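PDB 6MLY: bifunctional GH43-CE protein from Bacteroides eggerthii, which probably cleaves xylose units from complex arabinoxylans as a family 43 glycoside hydrolase and also carries a carbohydrate esterase domain. Local coordinates for residues A30-M35 with S45-H50; M51-P56 with V69-D74. All coordinates share one frame; numbering follows the deposited sequence.

Contact 1: residues A30-M35 with S45-H50; sequences APDMSM and SSTTMH. With EDO (1,2-ethanediol), chain F.
The carbonyl oxygen of Pro31 receives two donors from segment 45-50: Thr47 N, 3.1 Å from Pro31 O, and, more weakly, Ser46 OG. The segments belong to the first blade of the five-bladed beta-propeller expected of glycoside hydrolase family 43, where the inner strand 34-38 pairs with its antiparallel neighbour 41-45. Ser34 and Ser45 form a hydrogen-bonded antiparallel pair: Ser45 N lies 3.0 Å from Ser34 O, and the return bond from Ser34 N to Ser45 O is weak. Both serine side chains lie on one face of the sheet, where Ser45 OG bonds Ser98 OG and Ser34 OG takes the backbone N-H of Leu100. The Pro31 ring lies against the Thr47 backbone, its CD 3.5 Å from Thr47 O. Ahead of strand 34-38 and just past the end of 41-45, the Asp32 and Thr47 side chains cross obliquely. Thr47 OG1 lies beside its own backbone N, chi1 -59°, which places it next to Asp32 CB and within a weak bond of OD2. Asp32 OD1 also makes a long, weak ion pair with Arg275, and the Asp32 side chain is about 6 Å from that of Asp143, predicted to tune the catalytic acid. Replacing Asp32 by an alanine would probably leave Thr47 OG1 without this weak acceptor and deprive Arg275 of this long-range pairing. A 1,2-ethanediol, probably from the crystallisation liquor, sits against the carboxylate and also bonds Arg275 NH1. Its O2 donates to Asp32 OD2 at 2.7 Å, while its O1 lies close to both carboxylate oxygens, 2.8 Å from Asp32 OD1.

Contact 2: residues M51-P56 with V69-D74; sequences MSPGVP and VNYAYD
The Tyr71 ring carries the pyrrolidine of Pro53 over one face, with Pro53 CG 3.5 Å from the ring centroid and 13° off the normal, a CH-pi contact, while Gly54 O lies at the ring edge. The Tyr73 ring takes Gly54 CA over one face, offset toward the rim, 4.0 Å from its centroid. Tyr71 belongs to edge strand 66-71 in the first blade of the presumed propeller, with Tyr73 two residues further on, and both meet the segment that leads into strand 56-60. The backbones run antiparallel: Gly54 with Tyr73 is a hydrogen-bonded pair, Pro56 with Tyr71 a non-hydrogen-bonded one. Gly54 N gives a nearly straight bond (170°) to Tyr73 O. Each segment turns a corner, at Val55 and at Ala72, and there Ala72 N is shared by two acceptors, Gly54 O and Val55 O. The Val55 and Ala72 side chains meet at CB, and Val55 CG2 reaches Tyr73 CE2. Tyr71 extends beyond the pair to bond Leu330 O through its hydroxyl. A cis peptide precedes Pro53, and just before it Ser52 OG, anti to its backbone N (chi1 162°), donates to Asp74 O at 2.7 Å.

Overall arrangement
The two contacts follow one another along the chain, residues 30-50 and then 51-74, and their centres are about 10 Å apart. Both reach the same four-stranded antiparallel sheet: contact 1 joins its inner strand 34-38 to 41-45, contact 2 the approach to 56-60 and the exit of 66-71. The excursion between 41-45 and 56-60 supplies one segment to each. Midway, strand 51-52 pairs with 333-335, at the edge of a sheet in the concanavalin A-like region, so this connection runs from near the predicted catalytic residues to what is probably the boundary with that region. The two contacts touch directly where Thr48 CG2 packs on Pro56 CG at 3.5 Å.

Contact 1: residues A30-M35 with S45-H50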
ATOM      1  N   ALA A  30      13.525 -10.198   6.194  1.00 71.01           N
ATOM      2  CA  ALA A  30      14.323 -11.113   7.006  1.00 70.87           C
ATOM      3  C   ALA A  30      15.684 -10.473   7.262  1.00 72.13           C
ATOM      4  O   ALA A  30      16.694 -10.916   6.722  1.00 73.02           O
ATOM      5  CB  ALA A  30      14.457 -12.446   6.310  1.00 70.97           C
ATOM      6  N   PRO A  31      15.740  -9.391   8.072  1.00 72.86           N
ATOM      7  CA  PRO A  31      16.987  -8.664   8.316  1.00 73.16           C
ATOM      8  C   PRO A  31      17.908  -9.306   9.365  1.00 72.74           C
ATOM      9  O   PRO A  31      17.446 -10.079  10.203  1.00 71.48           O
ATOM     10  CB  PRO A  31      16.490  -7.305   8.832  1.00 73.84           C
ATOM     11  CG  PRO A  31      15.195  -7.635   9.547  1.00 73.39           C
ATOM     12  CD  PRO A  31      14.591  -8.785   8.767  1.00 72.73           C
ATOM     13  N   ASP A  32      19.197  -8.949   9.296  1.00 72.91           N
ATOM     14  CA  ASP A  32      20.227  -9.345  10.256  1.00 73.27           C
ATOM     15  C   ASP A  32      20.286 -10.873  10.341  1.00 71.16           C
ATOM     16  O   ASP A  32      20.000 -11.464  11.386  1.00 70.07           O
ATOM     17  CB  ASP A  32      19.979  -8.723  11.630  1.00 74.09           C
ATOM     18  CG  ASP A  32      19.908  -7.207  11.618  1.00 76.02           C
ATOM     19  OD1 ASP A  32      19.970  -6.615  10.515  1.00 77.12           O
ATOM     20  OD2 ASP A  32      19.784  -6.627  12.715  1.00 77.82           O
ATOM     21  N   MET A  33      20.650 -11.490   9.215  1.00 70.86           N
ATOM     22  CA  MET A  33      20.778 -12.927   9.114  1.00 70.65           C
ATOM     23  C   MET A  33      22.064 -13.371   9.822  1.00 70.73           C
ATOM     24  O   MET A  33      23.100 -12.710   9.741  1.00 71.41           O
ATOM     25  CB  MET A  33      20.835 -13.375   7.651  1.00 71.20           C
ATOM     26  CG  MET A  33      19.506 -13.276   6.936  1.00 70.83           C
ATOM     27  SD  MET A  33      19.605 -13.819   5.210  1.00 71.64           S
ATOM     28  CE  MET A  33      20.555 -12.481   4.490  1.00 73.24           C
ATOM     29  N   SER A  34      21.954 -14.490  10.539  1.00 69.59           N
ATOM     30  CA  SER A  34      23.074 -15.277  10.993  1.00 69.88           C
ATOM     31  C   SER A  34      22.851 -16.707  10.493  1.00 69.08           C
ATOM     32  O   SER A  34      21.937 -17.385  10.950  1.00 68.08           O
ATOM     33  CB  SER A  34      23.210 -15.208  12.494  1.00 69.65           C
ATOM     34  OG  SER A  34      24.427 -15.790  12.938  1.00 70.28           O
ATOM     35  N   MET A  35      23.681 -17.129   9.533  1.00 69.95           N
ATOM     36  CA  MET A  35      23.499 -18.378   8.795  1.00 69.77           C
ATOM     37  C   MET A  35      24.615 -19.374   9.153  1.00 69.64           C
ATOM     38  O   MET A  35      25.747 -18.998   9.494  1.00 70.30           O
ATOM     39  CB  MET A  35      23.521 -18.106   7.288  1.00 70.76           C
ATOM     40  CG  MET A  35      22.893 -19.202   6.442  1.00 70.57           C
ATOM     41  SD  MET A  35      22.757 -18.716   4.699  1.00 71.89           S
ATOM     42  CE  MET A  35      21.362 -17.597   4.803  1.00 70.73           C
ATOM     43  N   SER A  45      19.101 -17.652  11.849  1.00 67.73           N
ATOM     44  CA  SER A  45      18.376 -16.794  12.787  1.00 67.14           C
ATOM     45  C   SER A  45      18.130 -15.435  12.123  1.00 67.88           C
ATOM     46  O   SER A  45      18.604 -15.177  11.017  1.00 68.21           O
ATOM     47  CB  SER A  45      19.124 -16.663  14.097  1.00 67.32           C
ATOM     48  OG  SER A  45      20.322 -15.923  13.927  1.00 68.33           O
ATOM     49  N   SER A  46      17.382 -14.566  12.806  1.00 68.13           N
ATOM     50  CA  SER A  46      16.800 -13.388  12.159  1.00 68.93           C
ATOM     51  C   SER A  46      16.321 -12.376  13.206  1.00 69.23           C
ATOM     52  O   SER A  46      16.211 -12.695  14.389  1.00 69.31           O
ATOM     53  CB  SER A  46      15.679 -13.819  11.257  1.00 68.46           C
ATOM     54  OG  SER A  46      15.474 -12.875  10.226  1.00 69.30           O
ATOM     55  N   THR A  47      16.048 -11.151  12.748  1.00 70.00           N
ATOM     56  CA  THR A  47      15.528 -10.069  13.589  1.00 70.89           C
ATOM     57  C   THR A  47      14.057  -9.798  13.234  1.00 70.31           C
ATOM     58  O   THR A  47      13.702  -9.677  12.053  1.00 70.18           O
ATOM     59  CB  THR A  47      16.371  -8.796  13.438  1.00 72.94           C
ATOM     60  OG1 THR A  47      17.724  -9.067  13.806  1.00 74.41           O
ATOM     61  CG2 THR A  47      15.867  -7.654  14.292  1.00 73.76           C
ATOM     62  N   THR A  48      13.214  -9.737  14.277  1.00 69.92           N
ATOM     63  CA  THR A  48      11.825  -9.274  14.203  1.00 69.20           C
ATOM     64  C   THR A  48      11.545  -8.218  15.281  1.00 69.58           C
ATOM     65  O   THR A  48      10.394  -7.805  15.445  1.00 69.78           O
ATOM     66  CB  THR A  48      10.834 -10.432  14.365  1.00 67.73           C
ATOM     67  OG1 THR A  48      11.017 -10.993  15.668  1.00 67.72           O
ATOM     68  CG2 THR A  48      10.997 -11.486  13.293  1.00 67.43           C
ATOM     69  N   MET A  49      12.590  -7.790  16.000  1.00 70.45           N
ATOM     70  CA  MET A  49      12.530  -6.684  16.951  1.00 70.85           C
ATOM     71  C   MET A  49      11.398  -6.925  17.961  1.00 69.99           C
ATOM     72  O   MET A  49      11.495  -7.828  18.799  1.00 70.92           O
ATOM     73  CB  MET A  49      12.329  -5.355  16.207  1.00 71.67           C
ATOM     74  CG  MET A  49      13.547  -4.928  15.414  1.00 73.39           C
ATOM     75  SD  MET A  49      13.139  -3.825  14.039  1.00 74.53           S
ATOM     76  CE  MET A  49      14.681  -3.881  13.125  1.00 75.91           C
ATOM     77  N   HIS A  50      10.302  -6.167  17.820  1.00 69.86           N
ATOM     78  CA  HIS A  50       9.278  -6.017  18.852  1.00 69.72           C
ATOM     79  C   HIS A  50       8.162  -7.057  18.691  1.00 68.58           C
ATOM     80  O   HIS A  50       7.184  -7.008  19.428  1.00 68.55           O
ATOM     81  CB  HIS A  50       8.704  -4.595  18.826  1.00 70.61           C
ATOM     82  CG  HIS A  50       8.171  -4.211  17.488  1.00 70.51           C
ATOM     83  ND1 HIS A  50       8.874  -3.397  16.628  1.00 71.34           N
ATOM     84  CD2 HIS A  50       7.048  -4.575  16.838  1.00 70.17           C
ATOM     85  CE1 HIS A  50       8.197  -3.253  15.514  1.00 71.27           C
ATOM     86  NE2 HIS A  50       7.071  -3.963  15.617  1.00 70.80           N
TER
HETATM   87  C1  EDO F 902      19.576  -3.118  12.437  1.00 65.38           C
HETATM   88  O1  EDO F 902      19.159  -4.254  11.669  1.00 59.45           O
HETATM   89  C2  EDO F 902      19.097  -3.306  13.869  1.00 70.51           C
HETATM   90  O2  EDO F 902      19.634  -4.532  14.387  1.00 76.51           O

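Contact 2: residues M51-P56 with V69-D74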
ATOM      1  N   MET A  51       8.310  -7.988  17.742  1.00 67.93           N
ATOM      2  CA  MET A  51       7.334  -9.056  17.541  1.00 67.16           C
ATOM      3  C   MET A  51       7.501 -10.141  18.614  1.00 66.48           C
ATOM      4  O   MET A  51       8.570 -10.312  19.190  1.00 67.14           O
ATOM      5  CB  MET A  51       7.479  -9.701  16.159  1.00 67.06           C
ATOM      6  CG  MET A  51       7.370  -8.725  15.005  1.00 67.52           C
ATOM      7  SD  MET A  51       5.876  -7.688  15.035  1.00 68.62           S
ATOM      8  CE  MET A  51       4.675  -8.831  14.359  1.00 68.35           C
ATOM      9  N   SER A  52       6.413 -10.882  18.836  1.00 65.72           N
ATOM     10  CA  SER A  52       6.325 -11.968  19.790  1.00 65.25           C
ATOM     11  C   SER A  52       5.589 -13.135  19.131  1.00 64.52           C
ATOM     12  O   SER A  52       4.426 -12.979  18.758  1.00 64.28           O
ATOM     13  CB  SER A  52       5.624 -11.500  21.042  1.00 66.24           C
ATOM     14  OG  SER A  52       5.150 -12.593  21.817  1.00 66.39           O
ATOM     15  N   PRO A  53       6.247 -14.299  18.986  1.00 63.68           N
ATOM     16  CA  PRO A  53       7.579 -14.609  19.491  1.00 63.57           C
ATOM     17  C   PRO A  53       8.733 -13.934  18.730  1.00 63.52           C
ATOM     18  O   PRO A  53       8.502 -13.280  17.696  1.00 63.04           O
ATOM     19  CB  PRO A  53       7.676 -16.135  19.339  1.00 63.07           C
ATOM     20  CG  PRO A  53       6.821 -16.430  18.145  1.00 63.03           C
ATOM     21  CD  PRO A  53       5.669 -15.458  18.289  1.00 63.47           C
ATOM     22  N   GLY A  54       9.958 -14.114  19.262  1.00 63.57           N
ATOM     23  CA  GLY A  54      11.173 -13.399  18.832  1.00 64.06           C
ATOM     24  C   GLY A  54      12.261 -14.326  18.309  1.00 63.93           C
ATOM     25  O   GLY A  54      12.252 -15.526  18.579  1.00 63.24           O
ATOM     26  N   VAL A  55      13.211 -13.732  17.571  1.00 64.57           N
ATOM     27  CA  VAL A  55      14.366 -14.406  16.939  1.00 65.26           C
ATOM     28  C   VAL A  55      13.883 -15.656  16.205  1.00 64.41           C
ATOM     29  O   VAL A  55      14.029 -16.769  16.703  1.00 64.20           O
ATOM     30  CB  VAL A  55      15.486 -14.739  17.948  1.00 65.47           C
ATOM     31  CG1 VAL A  55      16.779 -15.124  17.240  1.00 65.99           C
ATOM     32  CG2 VAL A  55      15.744 -13.603  18.927  1.00 66.33           C
ATOM     33  N   PRO A  56      13.273 -15.513  15.006  1.00 64.72           N
ATOM     34  CA  PRO A  56      12.862 -16.671  14.213  1.00 63.90           C
ATOM     35  C   PRO A  56      14.046 -17.418  13.583  1.00 64.15           C
ATOM     36  O   PRO A  56      14.922 -16.792  12.988  1.00 64.54           O
ATOM     37  CB  PRO A  56      11.973 -16.075  13.111  1.00 63.86           C
ATOM     38  CG  PRO A  56      12.419 -14.635  12.994  1.00 64.66           C
ATOM     39  CD  PRO A  56      12.911 -14.236  14.369  1.00 64.94           C
ATOM     40  N   VAL A  69      10.974 -22.812  11.480  1.00 63.47           N
ATOM     41  CA  VAL A  69      10.957 -24.074  12.218  1.00 63.38           C
ATOM     42  C   VAL A  69      10.787 -23.834  13.725  1.00 62.71           C
ATOM     43  O   VAL A  69      10.206 -24.687  14.408  1.00 62.71           O
ATOM     44  CB  VAL A  69      12.212 -24.910  11.907  1.00 63.63           C
ATOM     45  CG1 VAL A  69      12.230 -25.336  10.448  1.00 64.23           C
ATOM     46  CG2 VAL A  69      13.504 -24.187  12.270  1.00 64.04           C
ATOM     47  N   ASN A  70      11.281 -22.697  14.239  1.00 62.41           N
ATOM     48  CA  ASN A  70      11.286 -22.431  15.680  1.00 61.76           C
ATOM     49  C   ASN A  70      11.573 -20.944  15.933  1.00 61.69           C
ATOM     50  O   ASN A  70      12.046 -20.224  15.039  1.00 61.80           O
ATOM     51  CB  ASN A  70      12.307 -23.333  16.393  1.00 61.99           C
ATOM     52  CG  ASN A  70      12.085 -23.497  17.886  1.00 61.82           C
ATOM     53  OD1 ASN A  70      11.225 -22.851  18.481  1.00 61.86           O
ATOM     54  ND2 ASN A  70      12.865 -24.371  18.500  1.00 62.15           N
ATOM     55  N   TYR A  71      11.262 -20.510  17.164  1.00 61.15           N
ATOM     56  CA  TYR A  71      11.625 -19.207  17.709  1.00 61.42           C
ATOM     57  C   TYR A  71      12.433 -19.404  19.000  1.00 61.46           C
ATOM     58  O   TYR A  71      12.257 -20.399  19.706  1.00 61.13           O
ATOM     59  CB  TYR A  71      10.372 -18.373  17.977  1.00 61.01           C
ATOM     60  CG  TYR A  71       9.704 -17.826  16.742  1.00 60.98           C
ATOM     61  CD1 TYR A  71       8.812 -18.589  16.006  1.00 60.86           C
ATOM     62  CD2 TYR A  71       9.962 -16.537  16.304  1.00 61.46           C
ATOM     63  CE1 TYR A  71       8.199 -18.088  14.867  1.00 60.89           C
ATOM     64  CE2 TYR A  71       9.348 -16.018  15.176  1.00 61.43           C
ATOM     65  CZ  TYR A  71       8.462 -16.794  14.452  1.00 61.19           C
ATOM     66  OH  TYR A  71       7.866 -16.280  13.334  1.00 61.30           O
ATOM     67  N   ALA A  72      13.298 -18.428  19.308  1.00 61.88           N
ATOM     68  CA  ALA A  72      14.205 -18.488  20.453  1.00 62.57           C
ATOM     69  C   ALA A  72      13.450 -18.247  21.768  1.00 63.18           C
ATOM     70  O   ALA A  72      13.776 -18.873  22.788  1.00 64.19           O
ATOM     71  CB  ALA A  72      15.322 -17.488  20.287  1.00 63.56           C
ATOM     72  N   TYR A  73      12.484 -17.322  21.752  1.00 63.10           N
ATOM     73  CA  TYR A  73      11.675 -17.024  22.936  1.00 63.08           C
ATOM     74  C   TYR A  73      10.252 -16.638  22.521  1.00 62.93           C
ATOM     75  O   TYR A  73       9.998 -16.372  21.360  1.00 62.85           O
ATOM     76  CB  TYR A  73      12.335 -15.930  23.780  1.00 63.88           C
ATOM     77  CG  TYR A  73      12.373 -14.556  23.156  1.00 64.74           C
ATOM     78  CD1 TYR A  73      11.262 -13.720  23.179  1.00 64.89           C
ATOM     79  CD2 TYR A  73      13.534 -14.076  22.568  1.00 65.22           C
ATOM     80  CE1 TYR A  73      11.300 -12.453  22.614  1.00 65.61           C
ATOM     81  CE2 TYR A  73      13.587 -12.811  22.003  1.00 65.83           C
ATOM     82  CZ  TYR A  73      12.466 -11.998  22.025  1.00 65.89           C
ATOM     83  OH  TYR A  73      12.539 -10.758  21.468  1.00 67.01           O
ATOM     84  N   ASP A  74       9.359 -16.607  23.518  1.00 63.16           N
ATOM     85  CA  ASP A  74       7.939 -16.298  23.375  1.00 63.29           C
ATOM     86  C   ASP A  74       7.717 -14.803  23.637  1.00 64.04           C
ATOM     87  O   ASP A  74       7.244 -14.083  22.759  1.00 64.30           O
ATOM     88  CB  ASP A  74       7.091 -17.157  24.318  1.00 63.29           C
ATOM     89  CG  ASP A  74       6.253 -18.210  23.616  1.00 63.31           C
ATOM     90  OD1 ASP A  74       6.697 -19.385  23.567  1.00 63.58           O
ATOM     91  OD2 ASP A  74       5.137 -17.845  23.142  1.00 64.36           O
TER